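Local coordinates for protein chinitase A (Streptomyces coelicolor, PDB 3EBV) that probably hydrolyses internal glycosidic bonds of chitin, this chain being the family 18 glycosidase domain, a TIM barrel, of a larger chitinase, at residues Q12-G17 with V35-A40; T19-S24 with W271-D276; Y30-V35 with K77-V82; G83-T88 with D119-L124; G45-N50 with A101-S106. One frame throughout, in Å; residues are numbered along the deposited sequence.

Interaction 1. Residues Q12-G17 with V35-A40; sequences QNFNNG and VAFADA
With chi1 at 57°, Phe-14 has its CG between its own backbone N and carbonyl carbon, which folds the ring back over Gln-12 CB and sets its CD2-CE2 edge against Ala-36 O, CE2 lying 3.4 Å from that oxygen. Asn-13 takes the other course: its CG is trans to the backbone N (chi1 -176°), which turns the amide toward Asp-52 N and Asn-50 O, its partners in hydrogen bonds. Ala-36 O is thus met by the Phe-14 edge and by Asn-13 CB, 3.3 Å away, while it accepts from Asn-13 N at 2.8 Å, the bond that ends the parallel pairing of Gln-12 with Ala-36. The Phe-14 and Phe-37 rings approach each other through their CE2 atoms, 4.2 Å apart. The peptide from Ala-36 to Phe-37 is cis, and water 1 accepts from Phe-37 N. Behind Phe-14, the amides of Gln-12 and Asn-16 exchange two bonds, Gln-12 NE2 giving to Asn-16 OD1 at 2.9 Å; Gln-12 OE1 also meets Ser-272. The contact lies where strand 6-12 ends beside strand 32-40, at the C-terminal end of the barrel strands, with Trp-271 of strand 267-271 packed on Phe-14 and Ala-36.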
# COMPACT_ATOMS: atom_id res chain seq x y z
N GLN A 12 12.35 -0.97 1.06
CA GLN A 12 13.06 -0.82 -0.23
C GLN A 12 14.05 -1.93 -0.57
O GLN A 12 15.02 -2.14 0.16
CB GLN A 12 13.82 0.48 -0.27
CG GLN A 12 12.90 1.72 -0.09
CD GLN A 12 13.68 3.02 0.17
OE1 GLN A 12 13.10 4.06 0.44
NE2 GLN A 12 15.04 2.98 0.02
N ASN A 13 13.83 -2.58 -1.69
CA ASN A 13 14.84 -3.51 -2.26
C ASN A 13 15.82 -2.77 -3.13
O ASN A 13 16.12 -3.21 -4.25
CB ASN A 13 14.11 -4.61 -3.07
CG ASN A 13 15.07 -5.67 -3.61
OD1 ASN A 13 15.97 -6.08 -2.89
ND2 ASN A 13 14.86 -6.10 -4.84
N PHE A 14 16.33 -1.64 -2.64
CA PHE A 14 17.23 -0.79 -3.42
C PHE A 14 17.71 0.31 -2.50
O PHE A 14 17.09 0.57 -1.46
CB PHE A 14 16.56 -0.22 -4.68
CG PHE A 14 15.30 0.58 -4.40
CD1 PHE A 14 15.38 1.95 -4.15
CD2 PHE A 14 14.06 -0.05 -4.39
CE1 PHE A 14 14.23 2.69 -3.85
CE2 PHE A 14 12.90 0.70 -4.12
CZ PHE A 14 12.99 2.05 -3.85
N ASN A 15 18.79 0.97 -2.89
CA ASN A 15 19.33 2.06 -2.10
C ASN A 15 19.07 3.38 -2.82
O ASN A 15 19.52 3.58 -3.98
CB ASN A 15 20.86 1.82 -1.95
CG ASN A 15 21.57 2.90 -1.14
OD1 ASN A 15 21.00 3.89 -0.74
ND2 ASN A 15 22.87 2.69 -0.93
N ASN A 16 18.30 4.28 -2.19
CA ASN A 16 18.00 5.59 -2.75
C ASN A 16 18.50 6.73 -1.87
O ASN A 16 18.04 7.86 -1.99
CB ASN A 16 16.48 5.78 -2.97
CG ASN A 16 15.69 5.66 -1.65
OD1 ASN A 16 16.30 5.53 -0.59
ND2 ASN A 16 14.35 5.69 -1.72
N GLY A 17 19.45 6.42 -1.00
CA GLY A 17 19.94 7.42 -0.07
C GLY A 17 19.30 7.33 1.31
O GLY A 17 19.83 7.89 2.27
N VAL A 35 7.34 -5.37 0.06
CA VAL A 35 8.68 -5.39 -0.51
C VAL A 35 8.67 -4.70 -1.88
O VAL A 35 7.97 -5.13 -2.82
CB VAL A 35 9.15 -6.83 -0.61
CG1 VAL A 35 10.47 -6.91 -1.41
CG2 VAL A 35 9.32 -7.40 0.78
N ALA A 36 9.42 -3.61 -2.00
CA ALA A 36 9.39 -2.76 -3.17
C ALA A 36 10.69 -2.90 -3.99
O ALA A 36 11.71 -2.38 -3.55
CB ALA A 36 9.21 -1.28 -2.73
N PHE A 37 10.70 -3.51 -5.18
CA PHE A 37 9.54 -4.02 -5.91
C PHE A 37 9.96 -5.26 -6.71
O PHE A 37 11.17 -5.52 -6.91
CB PHE A 37 9.09 -3.00 -6.95
CG PHE A 37 8.61 -1.69 -6.37
CD1 PHE A 37 7.30 -1.57 -5.91
CD2 PHE A 37 9.46 -0.60 -6.31
CE1 PHE A 37 6.85 -0.36 -5.39
CE2 PHE A 37 9.00 0.63 -5.79
CZ PHE A 37 7.69 0.74 -5.32
N ALA A 38 8.96 -5.99 -7.19
CA ALA A 38 9.21 -6.99 -8.25
C ALA A 38 9.62 -6.24 -9.52
O ALA A 38 9.33 -5.06 -9.67
CB ALA A 38 8.01 -7.87 -8.48
N ASP A 39 10.34 -6.93 -10.40
CA ASP A 39 10.83 -6.37 -11.67
C ASP A 39 9.95 -6.92 -12.83
O ASP A 39 9.55 -8.08 -12.80
CB ASP A 39 12.30 -6.80 -11.87
CG ASP A 39 13.29 -6.03 -10.94
OD1 ASP A 39 13.17 -4.79 -10.87
OD2 ASP A 39 14.19 -6.66 -10.34
N ALA A 40 9.62 -6.10 -13.83
CA ALA A 40 9.08 -6.63 -15.10
C ALA A 40 10.12 -7.51 -15.81
O ALA A 40 11.32 -7.40 -15.54
CB ALA A 40 8.67 -5.51 -16.01
O HOH W 1 13.49 -3.55 -6.50

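Interaction 2. Residues T19-S24 with W271-D276; sequences TVQKIS and WSTNWD
Asn-274 ND2 serves the loop 19-24 twice, once directly and once through water 2: one N-H runs to Thr-19 O at 2.9 Å with 161° at the hydrogen, lying in the planes of both the amide and the carbonyl, and the other goes to the water, which in turn donates to Gln-21 O at 2.8 Å. Asn-274 OD1, at the other side of the same amide, takes the backbone N-H of Gln-12, which fixes the rotation of the group. Beside it, Gln-21 reaches in on an extended chain that starts out trans to its own carbonyl carbon (chi1 -63°). Its OE1 accepts from Thr-273 OG1 at 2.8 Å, the hydroxyl approaching nearly along the C=O axis, and its CG lies 3.8 Å from Asn-274 ND2. The two amide planes stand 62° apart, so they do not stack. With a leucine in place of Gln-21, Thr-273 OG1 would probably lose this acceptor and be left with its weak bond to Tyr-10 O. The helix that carries these groups starts just here: Ser-272, reached through a cis peptide from Trp-271, is the N-cap and its OG accepts from Trp-275 N. Thr-19 OG1 meets Thr-278 further along that helix. The chemistry is that of a buried polar seam, in which the Asn-274 amide serves the backbone carbonyls of Thr-19 and Gln-21 while the Thr-273 hydroxyl is taken by the Gln-21 side chain.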
# COMPACT_ATOMS: atom_id res chain seq x y z
N THR A 19 18.03 5.22 4.79
CA THR A 19 18.70 4.23 5.63
C THR A 19 18.49 2.82 5.12
O THR A 19 17.35 2.38 4.96
CB THR A 19 18.18 4.33 7.09
OG1 THR A 19 18.53 5.61 7.63
CG2 THR A 19 18.78 3.26 8.00
N VAL A 20 19.57 2.10 4.84
CA VAL A 20 19.46 0.73 4.38
C VAL A 20 19.04 -0.16 5.53
O VAL A 20 19.54 -0.04 6.66
CB VAL A 20 20.81 0.24 3.76
CG1 VAL A 20 20.79 -1.27 3.52
CG2 VAL A 20 21.05 0.97 2.46
N GLN A 21 18.09 -1.06 5.23
CA GLN A 21 17.54 -1.95 6.24
C GLN A 21 17.46 -3.38 5.75
O GLN A 21 17.13 -3.61 4.57
CB GLN A 21 16.10 -1.54 6.64
CG GLN A 21 15.97 -0.16 7.28
CD GLN A 21 14.55 0.13 7.69
OE1 GLN A 21 13.63 0.03 6.86
NE2 GLN A 21 14.34 0.53 8.95
N LYS A 22 17.71 -4.33 6.65
CA LYS A 22 17.25 -5.71 6.45
C LYS A 22 15.76 -5.75 6.81
O LYS A 22 15.26 -4.84 7.49
CB LYS A 22 18.03 -6.69 7.33
CG LYS A 22 19.52 -6.70 6.97
CD LYS A 22 20.31 -7.59 7.91
CE LYS A 22 21.76 -7.64 7.48
NZ LYS A 22 22.67 -8.34 8.45
N ILE A 23 15.07 -6.79 6.38
CA ILE A 23 13.69 -6.96 6.84
C ILE A 23 13.63 -6.98 8.38
O ILE A 23 12.69 -6.47 8.97
CB ILE A 23 13.06 -8.25 6.23
CG1 ILE A 23 12.79 -8.05 4.72
CG2 ILE A 23 11.82 -8.74 7.02
CD1 ILE A 23 11.55 -7.11 4.40
N SER A 24 14.63 -7.59 9.03
CA SER A 24 14.64 -7.69 10.50
C SER A 24 14.80 -6.33 11.18
O SER A 24 14.51 -6.21 12.38
CB SER A 24 15.81 -8.58 10.94
OG SER A 24 17.03 -8.07 10.43
N TRP A 271 5.30 5.31 2.65
CA TRP A 271 6.51 5.16 1.84
C TRP A 271 7.56 6.01 2.55
O TRP A 271 7.40 7.24 2.61
CB TRP A 271 6.24 5.74 0.45
CG TRP A 271 7.51 5.69 -0.38
CD1 TRP A 271 8.39 6.72 -0.56
CD2 TRP A 271 8.03 4.55 -1.06
NE1 TRP A 271 9.46 6.28 -1.35
CE2 TRP A 271 9.25 4.96 -1.67
CE3 TRP A 271 7.58 3.23 -1.24
CZ2 TRP A 271 10.04 4.07 -2.44
CZ3 TRP A 271 8.35 2.36 -1.98
CH2 TRP A 271 9.57 2.79 -2.59
N SER A 272 8.63 5.42 3.13
CA SER A 272 8.95 3.99 3.20
C SER A 272 9.51 3.73 4.61
O SER A 272 9.84 4.67 5.33
CB SER A 272 10.05 3.62 2.17
OG SER A 272 11.23 4.39 2.47
N THR A 273 9.69 2.47 4.97
CA THR A 273 10.32 2.15 6.27
C THR A 273 11.74 2.77 6.32
O THR A 273 12.19 3.23 7.38
CB THR A 273 10.35 0.63 6.54
OG1 THR A 273 11.19 -0.02 5.59
CG2 THR A 273 8.94 0.03 6.39
N ASN A 274 12.39 2.82 5.17
CA ASN A 274 13.80 3.34 5.12
C ASN A 274 13.82 4.81 5.40
O ASN A 274 14.67 5.30 6.20
CB ASN A 274 14.39 3.02 3.74
CG ASN A 274 14.27 1.55 3.40
OD1 ASN A 274 13.22 1.07 2.93
ND2 ASN A 274 15.37 0.80 3.62
N TRP A 275 12.91 5.57 4.78
CA TRP A 275 12.85 6.99 5.07
C TRP A 275 12.37 7.23 6.51
O TRP A 275 12.85 8.16 7.18
CB TRP A 275 11.96 7.73 4.08
CG TRP A 275 12.53 7.86 2.71
CD1 TRP A 275 11.98 7.42 1.55
CD2 TRP A 275 13.76 8.50 2.35
NE1 TRP A 275 12.77 7.75 0.47
CE2 TRP A 275 13.88 8.40 0.93
CE3 TRP A 275 14.76 9.18 3.08
CZ2 TRP A 275 15.00 8.93 0.22
CZ3 TRP A 275 15.89 9.68 2.36
CH2 TRP A 275 15.97 9.56 0.95
N ASP A 276 11.48 6.37 7.02
CA ASP A 276 11.05 6.49 8.43
C ASP A 276 12.29 6.39 9.37
O ASP A 276 12.45 7.20 10.28
CB ASP A 276 10.00 5.38 8.69
CG ASP A 276 9.37 5.36 10.10
OD1 ASP A 276 9.11 6.43 10.69
OD2 ASP A 276 9.11 4.19 10.53
O HOH W 2 16.28 -1.76 2.59

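Interaction 3. Residues Y30-V35 with K77-V82; sequences YDIIAV and KVIISV
Ile-79 reaches across to Ile-32 and Ala-34 on one face of a parallel pair, strands 32-35 and 77-82, whose axes diverge by 34°. A chi1 of 64° tucks its CG1 in between the two backbone arms of its own CA and lays the chain over the neighbouring strand, CD1 3.7 Å from Ile-32 CG2 and CG1 4.0 Å from Ala-34 CB. The isoleucines meet at an angle, methyl to methyl. On the face of Ile-33, Val-35, Val-78 and Ile-80, Val-35 splits its branches, CG2 3.8 Å from Val-78 CG1 and CG1 3.9 Å from Ile-80 CD1, so that it sits astride two side chains of the facing strand. Ile-80 CD1 also curls to within 3.6 Å of Val-35 O. Five backbone bonds set this register, from Lys-77 N to Asp-31 O through to Ser-81 N with Val-35 O; that from Val-35 N to Ile-79 O is straight, at 180°. The Ile-79 face looks into the barrel, where Ser-81 OG bonds Asp-117 of strand 115-120 and Ile-79 packs on strand 145-148. Strand 6-12 flanks the pair beyond Ile-32 and Ala-34, while Phe-49 covers Val-35 and Ile-80 on the outer face.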
# COMPACT_ATOMS: atom_id res chain seq x y z
N TYR A 30 4.96 -1.98 12.07
CA TYR A 30 4.47 -2.35 10.76
C TYR A 30 3.85 -3.73 10.76
O TYR A 30 4.52 -4.74 11.00
CB TYR A 30 5.59 -2.25 9.73
CG TYR A 30 6.05 -0.84 9.53
CD1 TYR A 30 5.28 0.06 8.79
CD2 TYR A 30 7.25 -0.38 10.13
CE1 TYR A 30 5.68 1.37 8.62
CE2 TYR A 30 7.67 0.96 9.95
CZ TYR A 30 6.88 1.83 9.18
OH TYR A 30 7.23 3.16 8.93
N ASP A 31 2.56 -3.78 10.46
CA ASP A 31 1.82 -5.05 10.44
C ASP A 31 1.90 -5.72 9.09
O ASP A 31 1.81 -6.95 9.01
CB ASP A 31 0.35 -4.78 10.74
CG ASP A 31 0.19 -4.09 12.04
OD1 ASP A 31 0.45 -4.73 13.10
OD2 ASP A 31 -0.20 -2.92 12.07
N ILE A 32 2.02 -4.93 8.03
CA ILE A 32 2.15 -5.43 6.68
C ILE A 32 3.38 -4.74 6.12
O ILE A 32 3.48 -3.51 6.17
CB ILE A 32 0.92 -5.10 5.79
CG1 ILE A 32 -0.35 -5.73 6.38
CG2 ILE A 32 1.15 -5.62 4.35
CD1 ILE A 32 -1.63 -5.32 5.60
N ILE A 33 4.32 -5.55 5.63
CA ILE A 33 5.54 -5.03 5.01
C ILE A 33 5.48 -5.36 3.53
O ILE A 33 5.38 -6.55 3.16
CB ILE A 33 6.82 -5.65 5.67
CG1 ILE A 33 6.84 -5.36 7.17
CG2 ILE A 33 8.08 -5.15 4.91
CD1 ILE A 33 7.88 -6.22 7.94
N ALA A 34 5.48 -4.32 2.70
CA ALA A 34 5.42 -4.45 1.24
C ALA A 34 6.83 -4.28 0.66
O ALA A 34 7.46 -3.22 0.78
CB ALA A 34 4.42 -3.44 0.64
N VAL A 35 7.34 -5.37 0.06
CA VAL A 35 8.68 -5.39 -0.51
C VAL A 35 8.67 -4.70 -1.88
O VAL A 35 7.97 -5.13 -2.82
CB VAL A 35 9.15 -6.83 -0.61
CG1 VAL A 35 10.47 -6.91 -1.41
CG2 VAL A 35 9.32 -7.40 0.78
N LYS A 77 2.65 -9.64 8.17
CA LYS A 77 2.50 -10.17 6.81
C LYS A 77 3.56 -9.50 5.97
O LYS A 77 3.88 -8.32 6.17
CB LYS A 77 1.09 -9.86 6.22
CG LYS A 77 -0.08 -10.39 7.05
CD LYS A 77 -0.12 -11.90 6.93
CE LYS A 77 -1.20 -12.53 7.79
NZ LYS A 77 -1.33 -14.03 7.49
N VAL A 78 4.14 -10.24 5.03
CA VAL A 78 5.12 -9.67 4.12
C VAL A 78 4.66 -9.96 2.71
O VAL A 78 4.46 -11.13 2.37
CB VAL A 78 6.56 -10.26 4.34
CG1 VAL A 78 7.59 -9.57 3.43
CG2 VAL A 78 6.97 -10.12 5.81
N ILE A 79 4.46 -8.93 1.91
CA ILE A 79 3.93 -9.11 0.56
C ILE A 79 4.88 -8.51 -0.46
O ILE A 79 5.75 -7.71 -0.10
CB ILE A 79 2.50 -8.46 0.46
CG1 ILE A 79 2.58 -6.94 0.68
CG2 ILE A 79 1.55 -9.16 1.46
CD1 ILE A 79 1.17 -6.25 0.67
N ILE A 80 4.76 -8.94 -1.72
CA ILE A 80 5.57 -8.38 -2.81
C ILE A 80 4.81 -7.28 -3.53
O ILE A 80 3.68 -7.51 -3.99
CB ILE A 80 6.08 -9.52 -3.79
CG1 ILE A 80 6.99 -8.97 -4.86
CG2 ILE A 80 4.91 -10.33 -4.38
CD1 ILE A 80 8.30 -8.39 -4.31
N SER A 81 5.43 -6.10 -3.69
CA SER A 81 4.79 -5.01 -4.43
C SER A 81 5.23 -5.03 -5.86
O SER A 81 6.44 -5.13 -6.14
CB SER A 81 5.08 -3.65 -3.78
OG SER A 81 4.39 -2.62 -4.45
N VAL A 82 4.28 -4.90 -6.78
CA VAL A 82 4.57 -4.81 -8.21
C VAL A 82 4.41 -3.38 -8.70
O VAL A 82 3.39 -2.73 -8.39
CB VAL A 82 3.63 -5.73 -9.01
CG1 VAL A 82 3.95 -5.66 -10.49
CG2 VAL A 82 3.74 -7.18 -8.48

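Interaction 4. Residues G83-T88 with D119-L124; sequences GGEKGT and DLENGL
Gly-83 pairs in parallel with Asp-119, Gly-84 N donating to Asp-119 O at 2.9 Å and Gly-83 CA lying 3.4 Å from that oxygen; any CB on Gly-83 would collide with it. Beyond, a type I turn from Gly-84 to Gly-87 takes the chain past Glu-121. That side chain, its chi1 of -58° placing CG beside the backbone N, runs extended toward the turn and meets Glu-85 at an angle, OE1 coming within 3.5 Å of Glu-85 CG. The carboxylates of the two glutamates stand 74° apart. Water 3 bridges the chains, accepting from Glu-121 N at 2.9 Å and lying 2.7 Å from Gly-84 O, to which it probably donates. Nearer the surface, Asn-122 ND2 lies 3.6 Å from Thr-88 C and bonds Val-89 O. Were Glu-121 an alanine, Gln-179 NE2 would probably lose its acceptor and the backbone at Gly-84 and Glu-85 the carboxylate packed on it. Asp-114, Asp-117, Asp-119 and Glu-121 fit the DxxDxDxE signature of family 18, Glu-121 being probably the general acid, as in related chitinases. The missing CB at Gly-83 lets Asp-119 O pack on it, and Glu-121 OE2, which accepts from Gln-179 NE2, lies 2.9 Å from Asp-119 OD1, a second acceptor.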
# COMPACT_ATOMS: atom_id res chain seq x y z
N GLY A 83 5.37 -2.87 -9.46
CA GLY A 83 5.23 -1.56 -10.07
C GLY A 83 6.23 -0.58 -9.54
O GLY A 83 7.45 -0.76 -9.73
N GLY A 84 5.73 0.47 -8.91
CA GLY A 84 6.59 1.52 -8.43
C GLY A 84 6.73 2.58 -9.51
O GLY A 84 6.34 2.36 -10.67
N GLU A 85 7.28 3.74 -9.14
CA GLU A 85 7.39 4.86 -10.07
C GLU A 85 8.01 4.47 -11.42
O GLU A 85 7.54 4.90 -12.49
CB GLU A 85 8.22 5.99 -9.44
CG GLU A 85 7.39 6.87 -8.53
CD GLU A 85 8.13 8.12 -8.11
OE1 GLU A 85 9.37 8.19 -8.31
OE2 GLU A 85 7.45 9.04 -7.56
N LYS A 86 9.05 3.64 -11.35
CA LYS A 86 9.77 3.24 -12.57
C LYS A 86 9.36 1.90 -13.18
O LYS A 86 10.00 1.42 -14.12
CB LYS A 86 11.28 3.32 -12.32
CG LYS A 86 11.74 4.76 -12.12
CD LYS A 86 13.24 4.94 -12.29
CE LYS A 86 13.60 6.43 -12.27
NZ LYS A 86 13.17 7.03 -10.97
N GLY A 87 8.25 1.33 -12.69
CA GLY A 87 7.81 0.00 -13.14
C GLY A 87 7.35 0.01 -14.60
O GLY A 87 6.84 1.02 -15.11
N THR A 88 7.52 -1.14 -15.27
CA THR A 88 7.05 -1.28 -16.65
C THR A 88 6.17 -2.54 -16.83
O THR A 88 6.03 -3.03 -17.97
CB THR A 88 8.23 -1.35 -17.65
OG1 THR A 88 9.07 -2.44 -17.28
CG2 THR A 88 9.03 -0.04 -17.65
N ASP A 119 0.88 -1.85 -7.31
CA ASP A 119 1.36 -0.48 -7.36
C ASP A 119 1.85 -0.13 -8.78
O ASP A 119 2.87 0.57 -8.93
CB ASP A 119 2.47 -0.26 -6.32
CG ASP A 119 2.90 1.19 -6.20
OD1 ASP A 119 2.14 2.12 -6.59
OD2 ASP A 119 4.04 1.39 -5.72
N LEU A 120 1.09 -0.57 -9.78
CA LEU A 120 1.38 -0.15 -11.17
C LEU A 120 1.07 1.35 -11.29
O LEU A 120 -0.06 1.80 -10.98
CB LEU A 120 0.53 -0.93 -12.17
CG LEU A 120 0.64 -2.46 -12.15
CD1 LEU A 120 -0.02 -3.04 -13.45
CD2 LEU A 120 2.03 -2.90 -12.00
N GLU A 121 2.03 2.11 -11.81
CA GLU A 121 1.82 3.55 -12.03
C GLU A 121 1.84 3.94 -13.50
O GLU A 121 1.86 5.14 -13.86
CB GLU A 121 2.83 4.34 -11.20
CG GLU A 121 2.67 3.97 -9.72
CD GLU A 121 3.46 4.83 -8.78
OE1 GLU A 121 4.14 5.78 -9.24
OE2 GLU A 121 3.43 4.52 -7.58
N ASN A 122 1.84 2.91 -14.35
CA ASN A 122 1.94 3.11 -15.81
C ASN A 122 0.66 2.66 -16.50
O ASN A 122 0.65 2.36 -17.70
CB ASN A 122 3.16 2.36 -16.39
CG ASN A 122 3.11 0.86 -16.13
OD1 ASN A 122 2.61 0.41 -15.08
ND2 ASN A 122 3.68 0.06 -17.04
N GLY A 123 -0.43 2.61 -15.72
CA GLY A 123 -1.75 2.23 -16.25
C GLY A 123 -2.31 1.03 -15.48
O GLY A 123 -1.55 0.18 -14.98
N LEU A 124 -3.63 0.96 -15.41
CA LEU A 124 -4.30 -0.17 -14.76
C LEU A 124 -5.57 -0.47 -15.59
O LEU A 124 -6.47 0.36 -15.68
CB LEU A 124 -4.63 0.18 -13.31
CG LEU A 124 -4.96 -0.92 -12.29
CD1 LEU A 124 -6.24 -1.65 -12.68
CD2 LEU A 124 -3.76 -1.84 -12.00
O HOH W 3 4.65 1.11 -12.33

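Interaction 5. Residues G45-N50 with A101-S106; sequences GAVTFN and ANSVYS
Ser-103 on helix 94-111 and Val-47 on the short strand 47-48 join a crossover helix of a TIM barrel to a short strand added to its sheet: the helix links strands 77-84 and 115-120, and the short strand pairs antiparallel with the C-terminal end of strand 32-40, at Asp-39. The tight part is polar at its heart. Ser-103 OG accepts from Val-47 N at 2.9 Å, with 162° at the hydrogen, and it is also hydrogen-bonded to Asn-99 O one turn back in the helix. Its chi1 of 62° points the hydroxyl back over the serine's own main chain, a position from which it can serve the helix and the strand together. Ser-103 CB follows, 3.3 Å from Val-47 O, so that the serine covers the peptide edge of the strand on both sides of the valine CA. Next to it, on the Val-104 side, the contact turns apolar and buried: Val-47 is backed by Ala-38, Val-82 and Val-89, and Val-104 by Leu-136 of helix 126-140. The looser side is the Gly-45 and Ala-46 end. Ala-46, partly exposed, meets Ser-103 OG through CA, at 3.4 Å, its CB staying 4.0 Å off, and Gly-45 barely takes part. Where the two regimes meet, the methyl Val-47 CG2 is 3.7 Å from Ser-103 OG and just as far from Val-104 CG2, the two valines meeting methyl to methyl at a slant.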
# COMPACT_ATOMS: atom_id res chain seq x y z
N GLY A 45 3.29 -9.01 -18.75
CA GLY A 45 2.59 -9.29 -17.50
C GLY A 45 3.39 -9.98 -16.41
O GLY A 45 2.97 -10.03 -15.25
N ALA A 46 4.55 -10.57 -16.77
CA ALA A 46 5.29 -11.39 -15.84
C ALA A 46 6.18 -10.56 -14.93
O ALA A 46 6.67 -9.50 -15.32
CB ALA A 46 6.16 -12.44 -16.62
N VAL A 47 6.41 -11.04 -13.72
CA VAL A 47 7.35 -10.37 -12.84
C VAL A 47 8.37 -11.34 -12.29
O VAL A 47 8.20 -12.57 -12.36
CB VAL A 47 6.64 -9.67 -11.64
CG1 VAL A 47 5.62 -8.65 -12.18
CG2 VAL A 47 6.05 -10.70 -10.64
N THR A 48 9.42 -10.79 -11.71
CA THR A 48 10.37 -11.58 -10.96
C THR A 48 10.86 -10.73 -9.79
O THR A 48 10.66 -9.50 -9.76
CB THR A 48 11.56 -12.07 -11.88
OG1 THR A 48 12.32 -13.07 -11.19
CG2 THR A 48 12.44 -10.91 -12.27
N PHE A 49 11.46 -11.38 -8.81
CA PHE A 49 12.07 -10.65 -7.72
C PHE A 49 13.54 -11.04 -7.60
O PHE A 49 13.86 -12.24 -7.60
CB PHE A 49 11.36 -10.97 -6.41
CG PHE A 49 11.98 -10.29 -5.22
CD1 PHE A 49 11.90 -8.90 -5.08
CD2 PHE A 49 12.66 -11.02 -4.25
CE1 PHE A 49 12.49 -8.27 -4.00
CE2 PHE A 49 13.25 -10.39 -3.17
CZ PHE A 49 13.16 -9.02 -3.03
N ASN A 50 14.39 -10.03 -7.49
CA ASN A 50 15.82 -10.24 -7.34
C ASN A 50 16.30 -9.40 -6.16
O ASN A 50 16.35 -8.16 -6.28
CB ASN A 50 16.53 -9.79 -8.63
CG ASN A 50 16.17 -10.66 -9.84
OD1 ASN A 50 16.32 -11.88 -9.80
ND2 ASN A 50 15.70 -10.03 -10.91
N ALA A 101 -0.43 -13.73 -12.93
CA ALA A 101 -0.82 -14.64 -11.86
C ALA A 101 0.22 -15.74 -11.63
O ALA A 101 0.58 -16.04 -10.49
CB ALA A 101 -2.20 -15.27 -12.14
N ASN A 102 0.69 -16.34 -12.73
CA ASN A 102 1.70 -17.41 -12.61
C ASN A 102 2.99 -16.93 -11.96
O ASN A 102 3.54 -17.59 -11.06
CB ASN A 102 2.02 -18.00 -13.99
CG ASN A 102 0.92 -18.94 -14.50
OD1 ASN A 102 0.11 -19.43 -13.72
ND2 ASN A 102 0.90 -19.18 -15.81
N SER A 103 3.49 -15.78 -12.42
CA SER A 103 4.79 -15.30 -11.96
C SER A 103 4.71 -14.74 -10.54
O SER A 103 5.59 -14.97 -9.73
CB SER A 103 5.39 -14.30 -12.93
OG SER A 103 4.56 -13.15 -13.05
N VAL A 104 3.64 -13.99 -10.22
CA VAL A 104 3.49 -13.54 -8.85
C VAL A 104 3.39 -14.71 -7.87
O VAL A 104 4.01 -14.70 -6.80
CB VAL A 104 2.26 -12.55 -8.69
CG1 VAL A 104 1.98 -12.26 -7.21
CG2 VAL A 104 2.54 -11.28 -9.48
N TYR A 105 2.62 -15.75 -8.23
CA TYR A 105 2.49 -16.88 -7.33
C TYR A 105 3.85 -17.63 -7.17
O TYR A 105 4.19 -18.02 -6.07
CB TYR A 105 1.40 -17.82 -7.83
CG TYR A 105 1.12 -18.92 -6.85
CD1 TYR A 105 0.59 -18.66 -5.59
CD2 TYR A 105 1.38 -20.25 -7.19
CE1 TYR A 105 0.33 -19.67 -4.70
CE2 TYR A 105 1.12 -21.27 -6.31
CZ TYR A 105 0.60 -20.99 -5.08
OH TYR A 105 0.34 -22.02 -4.20
N SER A 106 4.60 -17.72 -8.26
CA SER A 106 5.94 -18.34 -8.22
C SER A 106 6.84 -17.55 -7.26
O SER A 106 7.56 -18.14 -6.45
CB SER A 106 6.55 -18.36 -9.62
OG SER A 106 7.85 -18.97 -9.57

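From the N terminus, the chain first leaves strand 6-12 and returns along strand 32-40, where interaction 1 closes a short loop. Interaction 2 opens within that loop, so the two cross, and it closes 247 residues later, tying the loop after the first barrel strand to the helix after the last; interactions 3, 4 and 5 all nest inside it. Interaction 3, which crosses interaction 1 and shares Val-35 with it, pairs strand 32-40 with strand 77-84. Interaction 4 follows in series and extends the sheet to strand 115-120. Interaction 5 crosses both 3 and 4, and brings the intervening helix against the outer edge strand 47-48.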